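Local coordinates for protein RNA-dependent RNA Polymerase (Bombyx mori cytoplasmic polyhedrosis virus, PDB 6TZ0) that catalyses RNA-templated RNA synthesis, transcribing the double-stranded viral genome segments into plus strands and replicating them by making the complementary minus strands, at residues 141-144 with 145-149; 402-405 with 406-410; 923-926 with 927-931. All coordinates share one frame; numbering follows the deposited sequence.

Contact 1: residues 141-144 with 145-149; sequences RFAD and LWREL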
loop_
_atom_site.group_PDB
_atom_site.type_symbol
_atom_site.label_atom_id
_atom_site.label_comp_id
_atom_site.label_asym_id
_atom_site.label_seq_id
_atom_site.Cartn_x
_atom_site.Cartn_y
_atom_site.Cartn_z
ATOM N N ARG A 141 -0.707 21.553 10.803
ATOM C CA ARG A 141 0.466 20.741 11.068
ATOM C C ARG A 141 1.096 21.031 12.424
ATOM O O ARG A 141 1.510 20.098 13.118
ATOM C CB ARG A 141 1.492 20.930 9.948
ATOM C CG ARG A 141 2.674 19.982 10.046
ATOM C CD ARG A 141 3.598 20.112 8.866
ATOM N NE ARG A 141 3.006 19.621 7.631
ATOM C CZ ARG A 141 3.083 18.363 7.216
ATOM N NH1 ARG A 141 3.736 17.459 7.927
ATOM N NH2 ARG A 141 2.515 18.012 6.077
ATOM N N PHE A 142 1.162 22.292 12.840
ATOM C CA PHE A 142 1.959 22.627 14.010
ATOM C C PHE A 142 1.146 23.192 15.163
ATOM O O PHE A 142 1.373 22.812 16.317
ATOM C CB PHE A 142 3.062 23.615 13.621
ATOM C CG PHE A 142 4.034 23.062 12.632
ATOM C CD1 PHE A 142 4.919 22.065 12.998
ATOM C CD2 PHE A 142 4.086 23.556 11.344
ATOM C CE1 PHE A 142 5.825 21.560 12.095
ATOM C CE2 PHE A 142 4.994 23.056 10.441
ATOM C CZ PHE A 142 5.864 22.058 10.819
ATOM N N ALA A 143 0.208 24.086 14.893
ATOM C CA ALA A 143 -0.524 24.769 15.948
ATOM C C ALA A 143 -1.929 25.033 15.430
ATOM O O ALA A 143 -2.381 24.384 14.484
ATOM C CB ALA A 143 0.207 26.054 16.370
ATOM N N ASP A 144 -2.629 25.968 16.059
ATOM C CA ASP A 144 -3.893 26.427 15.515
ATOM C C ASP A 144 -3.664 27.173 14.204
ATOM O O ASP A 144 -2.558 27.619 13.897
ATOM C CB ASP A 144 -4.614 27.322 16.519
ATOM C CG ASP A 144 -5.085 26.558 17.741
ATOM O OD1 ASP A 144 -5.361 25.346 17.616
ATOM O OD2 ASP A 144 -5.183 27.167 18.828
ATOM N N LEU A 145 -4.737 27.306 13.428
ATOM C CA LEU A 145 -4.623 27.868 12.088
ATOM C C LEU A 145 -4.362 29.370 12.117
ATOM O O LEU A 145 -3.691 29.900 11.218
ATOM C CB LEU A 145 -5.884 27.545 11.283
ATOM C CG LEU A 145 -7.226 28.261 11.472
ATOM C CD1 LEU A 145 -8.118 27.915 10.308
ATOM C CD2 LEU A 145 -7.927 27.899 12.764
ATOM N N TRP A 146 -4.846 30.066 13.146
ATOM C CA TRP A 146 -4.580 31.494 13.225
ATOM C C TRP A 146 -3.137 31.765 13.616
ATOM O O TRP A 146 -2.572 32.773 13.195
ATOM C CB TRP A 146 -5.538 32.176 14.202
ATOM C CG TRP A 146 -6.975 32.069 13.795
ATOM C CD1 TRP A 146 -7.933 31.306 14.384
ATOM C CD2 TRP A 146 -7.596 32.686 12.663
ATOM N NE1 TRP A 146 -9.124 31.440 13.717
ATOM C CE2 TRP A 146 -8.942 32.282 12.654
ATOM C CE3 TRP A 146 -7.150 33.560 11.672
ATOM C CZ2 TRP A 146 -9.840 32.713 11.689
ATOM C CZ3 TRP A 146 -8.039 33.983 10.719
ATOM C CH2 TRP A 146 -9.370 33.565 10.734
ATOM N N ARG A 147 -2.511 30.858 14.366
ATOM C CA ARG A 147 -1.094 31.006 14.679
ATOM C C ARG A 147 -0.228 30.785 13.446
ATOM O O ARG A 147 0.790 31.463 13.264
ATOM C CB ARG A 147 -0.707 30.035 15.785
ATOM C CG ARG A 147 -1.368 30.351 17.095
ATOM C CD ARG A 147 -0.980 29.365 18.156
ATOM N NE ARG A 147 -1.675 29.642 19.403
ATOM C CZ ARG A 147 -1.595 28.881 20.484
ATOM N NH1 ARG A 147 -2.265 29.213 21.578
ATOM N NH2 ARG A 147 -0.848 27.786 20.471
ATOM N N GLU A 148 -0.633 29.858 12.577
ATOM C CA GLU A 148 0.093 29.639 11.332
ATOM C C GLU A 148 -0.066 30.822 10.385
ATOM O O GLU A 148 0.902 31.230 9.722
ATOM C CB GLU A 148 -0.382 28.343 10.682
ATOM C CG GLU A 148 -0.080 27.113 11.520
ATOM C CD GLU A 148 -0.512 25.827 10.857
ATOM O OE1 GLU A 148 -1.149 25.891 9.788
ATOM O OE2 GLU A 148 -0.220 24.749 11.405
ATOM N N LEU A 149 -1.268 31.407 10.333
ATOM C CA LEU A 149 -1.456 32.615 9.536
ATOM C C LEU A 149 -0.672 33.792 10.117
ATOM O O LEU A 149 -0.127 34.610 9.364
ATOM C CB LEU A 149 -2.948 32.938 9.428
ATOM C CG LEU A 149 -3.322 34.095 8.501
ATOM C CD1 LEU A 149 -2.907 33.783 7.082
ATOM C CD2 LEU A 149 -4.797 34.393 8.560
#

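Contact 2: residues 402-405 with 406-410; sequences DEIA and KRVNG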
loop_
_atom_site.group_PDB
_atom_site.type_symbol
_atom_site.label_atom_id
_atom_site.label_comp_id
_atom_site.label_asym_id
_atom_site.label_seq_id
_atom_site.Cartn_x
_atom_site.Cartn_y
_atom_site.Cartn_z
ATOM N N ASP A 402 12.226 -19.530 -16.817
ATOM C CA ASP A 402 13.100 -20.574 -16.295
ATOM C C ASP A 402 14.138 -20.028 -15.322
ATOM O O ASP A 402 14.414 -20.660 -14.292
ATOM C CB ASP A 402 13.779 -21.304 -17.449
ATOM C CG ASP A 402 14.532 -22.529 -16.992
ATOM O OD1 ASP A 402 13.873 -23.541 -16.664
ATOM O OD2 ASP A 402 15.782 -22.480 -16.958
ATOM N N GLU A 403 14.691 -18.849 -15.612
ATOM C CA GLU A 403 15.590 -18.180 -14.680
ATOM C C GLU A 403 14.871 -17.775 -13.398
ATOM O O GLU A 403 15.415 -17.939 -12.297
ATOM C CB GLU A 403 16.208 -16.960 -15.355
ATOM C CG GLU A 403 17.170 -16.182 -14.489
ATOM C CD GLU A 403 18.451 -16.931 -14.197
ATOM O OE1 GLU A 403 18.858 -17.775 -15.025
ATOM O OE2 GLU A 403 19.057 -16.671 -13.136
ATOM N N ILE A 404 13.637 -17.269 -13.518
ATOM C CA ILE A 404 12.860 -16.891 -12.342
ATOM C C ILE A 404 12.505 -18.119 -11.513
ATOM O O ILE A 404 12.553 -18.074 -10.280
ATOM C CB ILE A 404 11.613 -16.080 -12.753
ATOM C CG1 ILE A 404 12.023 -14.720 -13.296
ATOM C CG2 ILE A 404 10.701 -15.812 -11.587
ATOM C CD1 ILE A 404 10.895 -13.953 -13.914
ATOM N N ALA A 405 12.212 -19.251 -12.162
ATOM C CA ALA A 405 11.908 -20.465 -11.406
ATOM C C ALA A 405 13.135 -21.007 -10.687
ATOM O O ALA A 405 13.025 -21.481 -9.547
ATOM C CB ALA A 405 11.317 -21.524 -12.331
ATOM N N LYS A 406 14.307 -20.904 -11.320
ATOM C CA LYS A 406 15.561 -21.247 -10.656
ATOM C C LYS A 406 15.816 -20.349 -9.450
ATOM O O LYS A 406 16.333 -20.812 -8.428
ATOM C CB LYS A 406 16.704 -21.155 -11.669
ATOM C CG LYS A 406 18.078 -21.615 -11.191
ATOM C CD LYS A 406 18.982 -20.447 -10.811
ATOM C CE LYS A 406 20.364 -20.928 -10.422
ATOM N NZ LYS A 406 21.243 -19.802 -10.007
ATOM N N ARG A 407 15.454 -19.068 -9.547
ATOM C CA ARG A 407 15.626 -18.166 -8.410
ATOM C C ARG A 407 14.627 -18.459 -7.295
ATOM O O ARG A 407 14.958 -18.337 -6.112
ATOM C CB ARG A 407 15.498 -16.718 -8.873
ATOM C CG ARG A 407 16.668 -16.233 -9.686
ATOM C CD ARG A 407 16.437 -14.821 -10.170
ATOM N NE ARG A 407 17.551 -14.360 -10.988
ATOM C CZ ARG A 407 18.597 -13.702 -10.510
ATOM N NH1 ARG A 407 18.662 -13.414 -9.221
ATOM N NH2 ARG A 407 19.575 -13.322 -11.319
ATOM N N VAL A 408 13.398 -18.832 -7.657
ATOM C CA VAL A 408 12.349 -19.105 -6.678
ATOM C C VAL A 408 12.638 -20.392 -5.912
ATOM O O VAL A 408 12.324 -20.496 -4.719
ATOM C CB VAL A 408 10.981 -19.112 -7.402
ATOM C CG1 VAL A 408 9.872 -19.732 -6.582
ATOM C CG2 VAL A 408 10.568 -17.693 -7.719
ATOM N N ASN A 409 13.303 -21.360 -6.553
ATOM C CA ASN A 409 13.626 -22.618 -5.881
ATOM C C ASN A 409 14.602 -22.443 -4.719
ATOM O O ASN A 409 14.637 -23.286 -3.817
ATOM C CB ASN A 409 14.205 -23.613 -6.878
ATOM C CG ASN A 409 13.178 -24.122 -7.848
ATOM O OD1 ASN A 409 12.033 -24.365 -7.482
ATOM N ND2 ASN A 409 13.584 -24.307 -9.094
ATOM N N GLY A 410 15.386 -21.371 -4.707
ATOM C CA GLY A 410 16.374 -21.188 -3.664
ATOM C C GLY A 410 15.964 -20.247 -2.552
ATOM O O GLY A 410 16.819 -19.649 -1.896
#

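Contact 3: residues 923-926 with 927-931; sequences EDIS and PVKVN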
loop_
_atom_site.group_PDB
_atom_site.type_symbol
_atom_site.label_atom_id
_atom_site.label_comp_id
_atom_site.label_asym_id
_atom_site.label_seq_id
_atom_site.Cartn_x
_atom_site.Cartn_y
_atom_site.Cartn_z
ATOM N N GLU A 923 -3.077 -1.116 28.112
ATOM C CA GLU A 923 -3.182 -2.095 29.185
ATOM C C GLU A 923 -2.712 -3.436 28.632
ATOM O O GLU A 923 -3.398 -4.054 27.813
ATOM C CB GLU A 923 -4.612 -2.156 29.718
ATOM C CG GLU A 923 -4.724 -2.752 31.107
ATOM C CD GLU A 923 -4.908 -4.243 31.086
ATOM O OE1 GLU A 923 -5.555 -4.733 30.145
ATOM O OE2 GLU A 923 -4.398 -4.924 32.001
ATOM N N ASP A 924 -1.542 -3.880 29.080
ATOM C CA ASP A 924 -0.832 -4.971 28.430
ATOM C C ASP A 924 -1.371 -6.334 28.850
ATOM O O ASP A 924 -2.065 -6.479 29.857
ATOM C CB ASP A 924 0.661 -4.899 28.746
ATOM C CG ASP A 924 1.337 -3.707 28.104
ATOM O OD1 ASP A 924 0.848 -3.230 27.057
ATOM O OD2 ASP A 924 2.369 -3.254 28.642
ATOM N N ILE A 925 -1.030 -7.344 28.048
ATOM C CA ILE A 925 -1.326 -8.739 28.357
ATOM C C ILE A 925 -0.246 -9.284 29.281
ATOM O O ILE A 925 0.783 -8.634 29.498
ATOM C CB ILE A 925 -1.444 -9.591 27.080
ATOM C CG1 ILE A 925 -0.136 -9.575 26.299
ATOM C CG2 ILE A 925 -2.563 -9.098 26.202
ATOM C CD1 ILE A 925 -0.107 -10.567 25.167
ATOM N N SER A 926 -0.480 -10.470 29.837
ATOM C CA SER A 926 0.455 -11.063 30.779
ATOM C C SER A 926 1.730 -11.504 30.061
ATOM O O SER A 926 1.681 -11.923 28.902
ATOM C CB SER A 926 -0.192 -12.252 31.484
ATOM O OG SER A 926 -0.450 -13.308 30.581
ATOM N N PRO A 927 2.891 -11.397 30.719
ATOM C CA PRO A 927 4.153 -11.724 30.033
ATOM C C PRO A 927 4.340 -13.206 29.752
ATOM O O PRO A 927 5.087 -13.545 28.826
ATOM C CB PRO A 927 5.221 -11.201 30.999
ATOM C CG PRO A 927 4.567 -11.233 32.328
ATOM C CD PRO A 927 3.126 -10.904 32.087
ATOM N N VAL A 928 3.692 -14.086 30.522
ATOM C CA VAL A 928 3.659 -15.508 30.192
ATOM C C VAL A 928 2.977 -15.720 28.847
ATOM O O VAL A 928 3.445 -16.502 28.007
ATOM C CB VAL A 928 2.955 -16.289 31.319
ATOM C CG1 VAL A 928 2.842 -17.767 30.979
ATOM C CG2 VAL A 928 3.692 -16.101 32.630
ATOM N N LYS A 929 1.890 -14.984 28.605
ATOM C CA LYS A 929 1.225 -15.002 27.306
ATOM C C LYS A 929 2.115 -14.430 26.205
ATOM O O LYS A 929 2.068 -14.913 25.069
ATOM C CB LYS A 929 -0.095 -14.231 27.404
ATOM C CG LYS A 929 -0.927 -14.202 26.146
ATOM C CD LYS A 929 -1.332 -15.603 25.731
ATOM C CE LYS A 929 -2.312 -16.209 26.715
ATOM N NZ LYS A 929 -2.750 -17.560 26.276
ATOM N N VAL A 930 2.956 -13.443 26.529
ATOM C CA VAL A 930 3.860 -12.861 25.538
ATOM C C VAL A 930 4.913 -13.878 25.114
ATOM O O VAL A 930 5.170 -14.067 23.914
ATOM C CB VAL A 930 4.511 -11.581 26.095
ATOM C CG1 VAL A 930 5.539 -11.031 25.120
ATOM C CG2 VAL A 930 3.459 -10.538 26.383
ATOM N N ASN A 931 5.525 -14.555 26.096
ATOM C CA ASN A 931 6.494 -15.606 25.798
ATOM C C ASN A 931 5.852 -16.751 25.034
ATOM O O ASN A 931 6.470 -17.317 24.129
ATOM C CB ASN A 931 7.129 -16.139 27.082
ATOM C CG ASN A 931 7.993 -15.118 27.779
ATOM O OD1 ASN A 931 7.711 -14.713 28.904
ATOM N ND2 ASN A 931 9.057 -14.695 27.114
#

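Contact 1: residues 141-144 with 145-149
Glu148 reaches back to the backbone of Arg141 and Phe142 because its CG stands anti to its own carbonyl carbon (chi1 -64°) and the chain beyond runs extended. The carboxylate is thus brought to the backbone of the loop 141-144. Its OE2 takes the amide of Phe142, Phe142 N to Glu148 OE2 being 3.2 Å, in a nearly straight bond that meets the oxygen close to its C-O axis. A second, weak bond comes from Arg141 N, 3.3 Å from the same Glu148 OE2. One oxygen of this buried side chain therefore gathers two successive N-H groups and ties the loop to the first turn of helix 145-160. Asp144 is the N-cap residue of that helix, though its side chain makes no capping bond; Asp144 O begins the helix bonding, accepting Glu148 N at 3.2 Å and, weakly, Arg147 N. The stretch belongs to the N-terminal region of the polymerase, and Arg147 is an ATP-binding residue, with another, Arg791, close by. The Arg147 chain is extended from CG to NE, and its CD lies against Ala143 CB at 3.9 Å. Farther out, Asp144 OD2 hangs over one face of the guanidinium, 4.3 Å from Arg147 NE. No N-H points at it, so any attraction is probably one of charge alone. Arg141 turns its guanidinium elsewhere, into a salt bridge with Glu759 of helix 754-766.

Contact 2: residues 402-405 with 406-410
Residues 402-405 and 406-409 are successive turns of helix 401-409, joined by four i to i+4 hydrogen bonds. They are regular: Lys406 N reaches Asp402 O at 3.0 Å, and Val408 N reaches Ile404 O at 2.9 Å. Away from the Ile404 and Val408 side, Glu403 and Arg407 form a salt bridge, Glu403 OE2 to Arg407 NE 3.5 Å. Glu403 starts with CG anti to its backbone N (chi1 -180°) and bends at chi2, which turns OE2 toward Arg407, whose chain, extended from CG to NE, reaches back over the turn and crosses it at a slant. The two flat groups are inclined by 63°, so OE2 approaches NE without a flat, two-pronged pairing. On the buried side the CG2 methyls of Ile404 and Val408 are 4.3 Å apart, a loose apolar contact. Ile404 and Ala405 both rest on helix 557-573, on Val570 among others. Asn409 has its own polar partner beyond the helix, its OD1 accepting from Thr575 N. This is a short amphipathic helix of the central polymerase domain, with an i to i+4 salt bridge and an apolar side set against a neighbouring helix.

Contact 3: residues 923-926 with 927-931
The chain arrives extended through 923-926 and turns into helix 927-937 at Pro927, where the first i to i+4 bond between the segments runs from Val930 N to Ser926 O at 3.1 Å, in the carbonyl plane. Ser926 OG sits between its own backbone N and carbonyl carbon (chi1 66°), which turns it toward the first turn of the helix. There it accepts from Lys929 N across 3.5 Å, a weak bond with an N-H...O angle of 152°, and also touches Lys929 CB. This is an N-cap: Ser926 gives its hydroxyl oxygen to the amide three residues on, and Pro927 fills the first helical position, where a residue without an N-H costs the helix no bond. Ile925, just before the N-cap, and Val930, four residues after it, form a hydrophobic staple at this helix start in the C-terminal region. With chi1 at 61°, Ile925 brings CG1 against Val930 CG2 at 3.7 Å, the two side chains meeting at a slant, and CD1 reaches on to Lys929 CG at 3.9 Å, where the chains cross at about a right angle. Lys929 CB and CG border the cap, and bends at chi2 and chi3 carry NZ off to a long, weak ion pair with Glu932. Val930 also leans on Gln978 of helix 973-979, and Ile925 on Ala983.

In the fold
The three contacts are separate local features, one in each family region of the polymerase, with nearest atoms about 26 to 38 Å apart; contacts 1 and 2 lie on opposite sides of the chain's centre. Contacts 1 and 3 both begin a helix, whereas contact 2 lies along one. The two helix starts differ: in contact 3, at the surface, a serine hydroxyl caps weakly beside an apolar staple, while in contact 1 a buried glutamate on the helix holds the incoming loop. Contact 1 is partly buried and alone includes a nucleotide-binding residue. Contact 2 is also partly buried, but divides its chemistry between an ion pair of partly exposed side chains and an apolar inner side.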